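Local coordinates for acyl-CoA synthetase (AMP-forming)/AMP-acid ligase II-like protein (Dyadobacter fermentans, PDB 4GS5), which probably activates carboxylic acids with ATP as acyl-adenylates and joins them to coenzyme A, at residues V147-V160 / Q167-Y179. Residues are numbered along the deposited sequence; the frame is centred on the assembly and turned at random.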
ATOM      1  N   VAL A 147      20.721  -5.031  13.131  1.00 37.27           N
ATOM      2  CA  VAL A 147      19.735  -4.471  12.202  1.00 33.83           C
ATOM      3  C   VAL A 147      20.312  -3.342  11.326  1.00 33.39           C
ATOM      4  O   VAL A 147      19.910  -3.171  10.169  1.00 30.58           O
ATOM      5  CB  VAL A 147      18.467  -3.987  12.931  1.00 33.77           C
ATOM      6  CG1 VAL A 147      18.786  -2.815  13.844  1.00 35.55           C
ATOM      7  CG2 VAL A 147      17.384  -3.615  11.927  1.00 34.08           C
ATOM      8  N   ASP A 148      21.261  -2.583  11.863  1.00 30.26           N
ATOM      9  CA  ASP A 148      21.842  -1.485  11.094  1.00 34.58           C
ATOM     10  C   ASP A 148      22.779  -1.960   9.959  1.00 37.38           C
ATOM     11  O   ASP A 148      23.031  -1.220   9.009  1.00 32.49           O
ATOM     12  CB  ASP A 148      22.485  -0.444  12.016  1.00 35.94           C
ATOM     13  CG  ASP A 148      21.440   0.410  12.737  1.00 42.78           C
ATOM     14  OD1 ASP A 148      20.256   0.373  12.338  1.00 46.57           O
ATOM     15  OD2 ASP A 148      21.786   1.126  13.691  1.00 45.67           O
ATOM     16  N   ARG A 149      23.246  -3.204  10.035  1.00 34.91           N
ATOM     17  CA  ARG A 149      24.052  -3.780   8.965  0.52 34.60           C
ATOM     18  C   ARG A 149      23.262  -3.889   7.655  1.00 32.77           C
ATOM     19  O   ARG A 149      23.819  -4.205   6.601  1.00 35.44           O
ATOM     20  CB  ARG A 149      24.600  -5.144   9.378  0.52 37.22           C
ATOM     21  CG  ARG A 149      25.983  -5.111  10.040  0.52 41.82           C
ATOM     22  CD  ARG A 149      25.987  -4.364  11.364  0.52 43.77           C
ATOM     23  NE  ARG A 149      27.042  -4.850  12.256  0.52 46.27           N
ATOM     24  CZ  ARG A 149      26.906  -4.966  13.574  0.52 43.92           C
ATOM     25  NH1 ARG A 149      27.905  -5.421  14.314  0.52 50.28           N
ATOM     26  NH2 ARG A 149      25.766  -4.626  14.152  0.52 44.93           N
ATOM     27  N   LEU A 150      21.956  -3.646   7.722  1.00 27.59           N
ATOM     28  CA  LEU A 150      21.137  -3.592   6.506  1.00 27.70           C
ATOM     29  C   LEU A 150      21.458  -2.356   5.650  1.00 31.67           C
ATOM     30  O   LEU A 150      21.164  -2.342   4.449  1.00 27.78           O
ATOM     31  CB  LEU A 150      19.649  -3.621   6.841  1.00 27.41           C
ATOM     32  CG  LEU A 150      19.121  -4.890   7.525  1.00 28.33           C
ATOM     33  CD1 LEU A 150      17.668  -4.704   7.960  1.00 29.15           C
ATOM     34  CD2 LEU A 150      19.253  -6.103   6.615  1.00 29.70           C
ATOM     35  N   GLY A 151      22.064  -1.331   6.261  1.00 27.88           N
ATOM     36  CA  GLY A 151      22.411  -0.100   5.546  1.00 29.28           C
ATOM     37  C   GLY A 151      21.233   0.849   5.336  1.00 31.39           C
ATOM     38  O   GLY A 151      21.133   1.919   5.959  1.00 26.86           O
ATOM     39  N   LYS A 152      20.335   0.473   4.436  1.00 26.59           N
ATOM     40  CA  LYS A 152      19.133   1.272   4.205  1.00 25.24           C
ATOM     41  C   LYS A 152      18.028   0.345   3.714  1.00 25.29           C
ATOM     42  O   LYS A 152      18.281  -0.537   2.891  1.00 23.38           O
ATOM     43  CB  LYS A 152      19.436   2.462   3.275  1.00 32.20           C
ATOM     44  CG  LYS A 152      18.742   2.520   1.953  1.00 35.66           C
ATOM     45  CD  LYS A 152      18.826   3.935   1.298  1.00 22.18           C
ATOM     46  CE  LYS A 152      20.101   4.681   1.604  1.00 26.12           C
ATOM     47  NZ  LYS A 152      20.247   5.860   0.671  1.00 31.32           N
ATOM     48  N   VAL A 153      16.830   0.495   4.271  1.00 24.44           N
ATOM     49  CA  VAL A 153      15.776  -0.498   4.071  1.00 24.18           C
ATOM     50  C   VAL A 153      14.588   0.059   3.291  1.00 29.74           C
ATOM     51  O   VAL A 153      14.041   1.127   3.632  1.00 26.57           O
ATOM     52  CB  VAL A 153      15.253  -1.010   5.425  1.00 26.43           C
ATOM     53  CG1 VAL A 153      14.112  -1.997   5.216  1.00 23.71           C
ATOM     54  CG2 VAL A 153      16.374  -1.647   6.227  1.00 23.91           C
ATOM     55  N   LEU A 154      14.206  -0.641   2.232  1.00 26.21           N
ATOM     56  CA  LEU A 154      12.958  -0.342   1.546  1.00 21.73           C
ATOM     57  C   LEU A 154      11.922  -1.415   1.889  1.00 26.04           C
ATOM     58  O   LEU A 154      12.136  -2.610   1.629  1.00 23.58           O
ATOM     59  CB  LEU A 154      13.181  -0.271   0.039  1.00 22.72           C
ATOM     60  CG  LEU A 154      11.902  -0.034  -0.760  1.00 26.41           C
ATOM     61  CD1 LEU A 154      11.330   1.326  -0.454  1.00 20.73           C
ATOM     62  CD2 LEU A 154      12.158  -0.181  -2.239  1.00 32.16           C
ATOM     63  N   LEU A 155      10.816  -0.993   2.504  1.00 22.08           N
ATOM     64  CA  LEU A 155       9.750  -1.912   2.853  1.00 22.40           C
ATOM     65  C   LEU A 155       8.658  -1.939   1.793  1.00 27.08           C
ATOM     66  O   LEU A 155       8.272  -0.896   1.284  1.00 22.07           O
ATOM     67  CB  LEU A 155       9.141  -1.522   4.213  1.00 22.97           C
ATOM     68  CG  LEU A 155      10.079  -1.611   5.427  1.00 23.33           C
ATOM     69  CD1 LEU A 155       9.388  -1.144   6.703  1.00 21.53           C
ATOM     70  CD2 LEU A 155      10.593  -3.048   5.594  1.00 24.24           C
ATOM     71  N   GLY A 156       8.173  -3.141   1.462  1.00 29.17           N
ATOM     72  CA  GLY A 156       6.993  -3.314   0.624  1.00 31.83           C
ATOM     73  C   GLY A 156       5.770  -3.662   1.477  1.00 31.56           C
ATOM     74  O   GLY A 156       5.685  -3.214   2.624  1.00 36.00           O
ATOM     75  N   GLY A 157       4.816  -4.418   0.928  1.00 30.79           N
ATOM     76  CA  GLY A 157       3.648  -4.879   1.695  1.00 33.63           C
ATOM     77  C   GLY A 157       2.771  -3.766   2.291  1.00 33.17           C
ATOM     78  O   GLY A 157       2.881  -2.605   1.886  1.00 31.96           O
ATOM     79  N   ALA A 158       1.900  -4.111   3.246  1.00 36.15           N
ATOM     80  CA  ALA A 158       0.933  -3.152   3.797  1.00 37.15           C
ATOM     81  C   ALA A 158       1.650  -2.092   4.641  1.00 40.30           C
ATOM     82  O   ALA A 158       2.733  -2.360   5.166  1.00 38.39           O
ATOM     83  CB  ALA A 158      -0.164  -3.874   4.626  1.00 34.05           C
ATOM     84  N   PRO A 159       1.070  -0.873   4.739  1.00 41.05           N
ATOM     85  CA  PRO A 159       1.678   0.146   5.606  1.00 40.52           C
ATOM     86  C   PRO A 159       1.934  -0.437   6.992  1.00 37.94           C
ATOM     87  O   PRO A 159       1.114  -1.183   7.538  1.00 35.75           O
ATOM     88  CB  PRO A 159       0.620   1.252   5.654  1.00 42.17           C
ATOM     89  CG  PRO A 159      -0.095   1.131   4.342  1.00 42.69           C
ATOM     90  CD  PRO A 159      -0.132  -0.361   4.051  1.00 45.31           C
ATOM     91  N   VAL A 160       3.108  -0.122   7.513  1.00 34.63           N
ATOM     92  CA  VAL A 160       3.613  -0.640   8.774  1.00 35.28           C
ATOM     93  C   VAL A 160       2.666  -0.369   9.948  1.00 32.73           C
ATOM     94  O   VAL A 160       2.060   0.704  10.031  1.00 31.29           O
ATOM     95  CB  VAL A 160       4.985   0.002   9.018  1.00 38.19           C
ATOM     96  CG1 VAL A 160       5.433  -0.144  10.459  1.00 45.91           C
ATOM     97  CG2 VAL A 160       6.003  -0.583   8.037  1.00 34.43           C
ATOM     98  N   GLN A 167       9.282   1.467  16.477  1.00 28.80           N
ATOM     99  CA  GLN A 167      10.629   0.878  16.429  1.00 29.89           C
ATOM    100  C   GLN A 167      11.511   1.459  15.320  1.00 27.97           C
ATOM    101  O   GLN A 167      12.707   1.705  15.521  1.00 28.52           O
ATOM    102  CB  GLN A 167      10.548  -0.639  16.226  1.00 33.29           C
ATOM    103  CG  GLN A 167      10.285  -1.434  17.499  1.00 44.02           C
ATOM    104  CD  GLN A 167      10.172  -2.930  17.234  1.00 48.02           C
ATOM    105  OE1 GLN A 167       9.241  -3.385  16.570  1.00 47.15           O
ATOM    106  NE2 GLN A 167      11.121  -3.695  17.752  1.00 50.12           N
ATOM    107  N   ILE A 168      10.922   1.648  14.146  1.00 23.52           N
ATOM    108  CA  ILE A 168      11.644   2.202  13.011  1.00 23.78           C
ATOM    109  C   ILE A 168      12.065   3.641  13.287  1.00 27.66           C
ATOM    110  O   ILE A 168      13.169   4.039  12.917  1.00 26.24           O
ATOM    111  CB  ILE A 168      10.819   2.114  11.727  1.00 24.04           C
ATOM    112  CG1 ILE A 168      10.749   0.657  11.259  1.00 28.37           C
ATOM    113  CG2 ILE A 168      11.434   2.993  10.639  1.00 23.48           C
ATOM    114  CD1 ILE A 168       9.691   0.391  10.215  1.00 24.11           C
ATOM    115  N   SER A 169      11.202   4.403  13.964  1.00 27.07           N
ATOM    116  CA  SER A 169      11.495   5.791  14.314  1.00 33.02           C
ATOM    117  C   SER A 169      12.766   5.922  15.129  1.00 34.24           C
ATOM    118  O   SER A 169      13.412   6.965  15.115  1.00 31.75           O
ATOM    119  CB  SER A 169      10.356   6.415  15.127  1.00 39.70           C
ATOM    120  OG  SER A 169       9.224   6.637  14.311  1.00 50.38           O
ATOM    121  N   ASP A 170      13.111   4.875  15.865  1.00 32.15           N
ATOM    122  CA  ASP A 170      14.294   4.934  16.708  1.00 35.39           C
ATOM    123  C   ASP A 170      15.574   4.352  16.106  1.00 32.90           C
ATOM    124  O   ASP A 170      16.613   4.325  16.775  1.00 30.74           O
ATOM    125  CB  ASP A 170      14.015   4.316  18.075  1.00 43.21           C
ATOM    126  CG  ASP A 170      14.047   5.347  19.169  1.00 62.81           C
ATOM    127  OD1 ASP A 170      15.133   5.564  19.756  1.00 66.71           O
ATOM    128  OD2 ASP A 170      12.991   5.972  19.415  1.00 72.61           O
ATOM    129  N   LEU A 171      15.501   3.898  14.855  1.00 29.52           N
ATOM    130  CA  LEU A 171      16.667   3.343  14.174  1.00 29.10           C
ATOM    131  C   LEU A 171      17.490   4.443  13.514  1.00 28.26           C
ATOM    132  O   LEU A 171      16.956   5.258  12.783  1.00 29.84           O
ATOM    133  CB  LEU A 171      16.246   2.318  13.117  1.00 30.66           C
ATOM    134  CG  LEU A 171      15.524   1.059  13.591  1.00 31.53           C
ATOM    135  CD1 LEU A 171      15.104   0.192  12.387  1.00 28.93           C
ATOM    136  CD2 LEU A 171      16.417   0.279  14.534  1.00 36.19           C
ATOM    137  N   ALA A 172      18.793   4.446  13.774  1.00 29.99           N
ATOM    138  CA  ALA A 172      19.723   5.340  13.101  1.00 32.89           C
ATOM    139  C   ALA A 172      20.080   4.810  11.716  1.00 34.38           C
ATOM    140  O   ALA A 172      21.260   4.571  11.411  1.00 38.66           O
ATOM    141  CB  ALA A 172      20.990   5.516  13.955  1.00 35.76           C
HETATM  142  N   MSE A 173      19.055   4.633  10.887  1.00 29.30           N
HETATM  143  CA  MSE A 173      19.197   4.037   9.560  1.00 27.49           C
HETATM  144  C   MSE A 173      18.002   4.419   8.700  1.00 24.68           C
HETATM  145  O   MSE A 173      16.867   4.278   9.143  1.00 28.37           O
HETATM  146  CB  MSE A 173      19.240   2.509   9.676  1.00 24.19           C
HETATM  147  CG  MSE A 173      19.046   1.823   8.346  1.00 25.57           C
HETATM  148 SE   MSE A 173      19.316  -0.104   8.397  0.56 33.14          SE
HETATM  149  CE  MSE A 173      17.810  -0.546   9.556  1.00 27.32           C
ATOM    150  N   PRO A 174      18.244   4.866   7.456  1.00 27.13           N
ATOM    151  CA  PRO A 174      17.143   5.279   6.579  1.00 27.35           C
ATOM    152  C   PRO A 174      16.205   4.127   6.245  1.00 27.57           C
ATOM    153  O   PRO A 174      16.666   3.125   5.709  1.00 26.49           O
ATOM    154  CB  PRO A 174      17.854   5.755   5.296  1.00 28.60           C
ATOM    155  CG  PRO A 174      19.270   5.894   5.639  1.00 29.77           C
ATOM    156  CD  PRO A 174      19.560   5.013   6.808  1.00 26.70           C
ATOM    157  N   VAL A 175      14.913   4.282   6.552  1.00 21.79           N
ATOM    158  CA  VAL A 175      13.902   3.291   6.213  1.00 22.44           C
ATOM    159  C   VAL A 175      12.756   3.963   5.440  1.00 26.64           C
ATOM    160  O   VAL A 175      12.261   5.034   5.840  1.00 22.70           O
ATOM    161  CB  VAL A 175      13.337   2.623   7.487  1.00 20.94           C
ATOM    162  CG1 VAL A 175      12.309   1.595   7.129  1.00 22.07           C
ATOM    163  CG2 VAL A 175      14.469   1.968   8.302  1.00 19.74           C
ATOM    164  N   TYR A 176      12.354   3.342   4.332  1.00 22.00           N
ATOM    165  CA  TYR A 176      11.331   3.885   3.451  1.00 24.48           C
ATOM    166  C   TYR A 176      10.286   2.822   3.233  1.00 22.28           C
ATOM    167  O   TYR A 176      10.560   1.646   3.470  1.00 24.26           O
ATOM    168  CB  TYR A 176      11.930   4.256   2.091  1.00 21.04           C
ATOM    169  CG  TYR A 176      13.025   5.275   2.181  1.00 24.20           C
ATOM    170  CD1 TYR A 176      12.742   6.639   2.120  1.00 24.48           C
ATOM    171  CD2 TYR A 176      14.348   4.880   2.326  1.00 24.37           C
ATOM    172  CE1 TYR A 176      13.757   7.580   2.204  1.00 30.09           C
ATOM    173  CE2 TYR A 176      15.357   5.804   2.409  1.00 29.84           C
ATOM    174  CZ  TYR A 176      15.065   7.148   2.343  1.00 32.27           C
ATOM    175  OH  TYR A 176      16.088   8.057   2.430  1.00 35.56           O
ATOM    176  N   GLN A 177       9.095   3.230   2.800  1.00 18.38           N
ATOM    177  CA  GLN A 177       8.068   2.276   2.397  1.00 16.55           C
ATOM    178  C   GLN A 177       7.541   2.644   1.013  1.00 23.58           C
ATOM    179  O   GLN A 177       7.325   3.819   0.725  1.00 21.94           O
ATOM    180  CB  GLN A 177       6.916   2.181   3.421  1.00 18.61           C
ATOM    181  CG  GLN A 177       5.918   1.049   3.072  1.00 21.78           C
ATOM    182  CD  GLN A 177       5.107   0.563   4.263  1.00 34.17           C
ATOM    183  OE1 GLN A 177       4.830   1.319   5.184  1.00 33.56           O
ATOM    184  NE2 GLN A 177       4.747  -0.720   4.253  1.00 38.47           N
ATOM    185  N   SER A 178       7.362   1.636   0.162  1.00 21.65           N
ATOM    186  CA  SER A 178       6.912   1.831  -1.220  1.00 23.61           C
ATOM    187  C   SER A 178       5.405   2.018  -1.322  1.00 22.76           C
ATOM    188  O   SER A 178       4.639   1.456  -0.529  1.00 22.72           O
ATOM    189  CB  SER A 178       7.246   0.589  -2.054  1.00 27.67           C
ATOM    190  OG  SER A 178       8.642   0.386  -2.113  1.00 36.93           O
ATOM    191  N   TYR A 179       4.984   2.790  -2.312  1.00 22.10           N
ATOM    192  CA  TYR A 179       3.611   2.720  -2.802  1.00 22.74           C
ATOM    193  C   TYR A 179       3.701   2.279  -4.256  1.00 24.18           C
ATOM    194  O   TYR A 179       4.438   2.877  -5.034  1.00 22.39           O
ATOM    195  CB  TYR A 179       2.923   4.085  -2.719  1.00 21.44           C
ATOM    196  CG  TYR A 179       1.556   4.129  -3.390  1.00 21.31           C
ATOM    197  CD1 TYR A 179       0.404   3.809  -2.685  1.00 24.56           C
ATOM    198  CD2 TYR A 179       1.422   4.526  -4.724  1.00 20.16           C
ATOM    199  CE1 TYR A 179      -0.858   3.869  -3.296  1.00 25.40           C
ATOM    200  CE2 TYR A 179       0.178   4.588  -5.337  1.00 24.90           C
ATOM    201  CZ  TYR A 179      -0.957   4.264  -4.620  1.00 28.10           C
ATOM    202  OH  TYR A 179      -2.191   4.331  -5.231  1.00 26.45           O
TER
HETATM  203  O   HOH W   1      20.047   2.324  15.210  1.00 41.00           O
HETATM  204  O   HOH W   2      18.102   7.612   0.434  1.00 32.71           O
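V153 and L155 run parallel to V175 and Q177, pairing neighbouring strands of a beta-alpha-beta unit whose crossover is helix 162-169. Four backbone hydrogen bonds join them, from V153 N to P174 O (3.0 Å) through to S178 N with L155 O (2.9 Å). Packing is tight on the helix-facing side: L155 CD1 meets I168 CD1 tip to tip at 3.8 Å. Farther back, the selenomethionine M173, bent at chi3 (65°), tucks its CE 3.8 Å from V153 CG2 and beside V147 CG2. Just past the end of strand 153-155, the amide of Q177, its CG anti to the backbone N (chi1 -173°), enters the G156-V160 loop. Its NE2 donates to A158 O (2.8 Å) and G156 O, from above both carbonyl planes, while V160 N meets OE1 in plane, on a lone pair (3.2 Å). A leucine here would probably leave those two carbonyls and V160 N without their mates and free the loop to shift. The K152-Y176 edge is looser and partly exposed: K152 CD lies 4.1 Å from Y176 CE2, and a water bridges K152 NZ, also bound by L73 O, to Y176 OH. Apolar packing thus holds the helix to the strands, while one buried amide, donating twice and accepting once, probably helps hold the loop in shape.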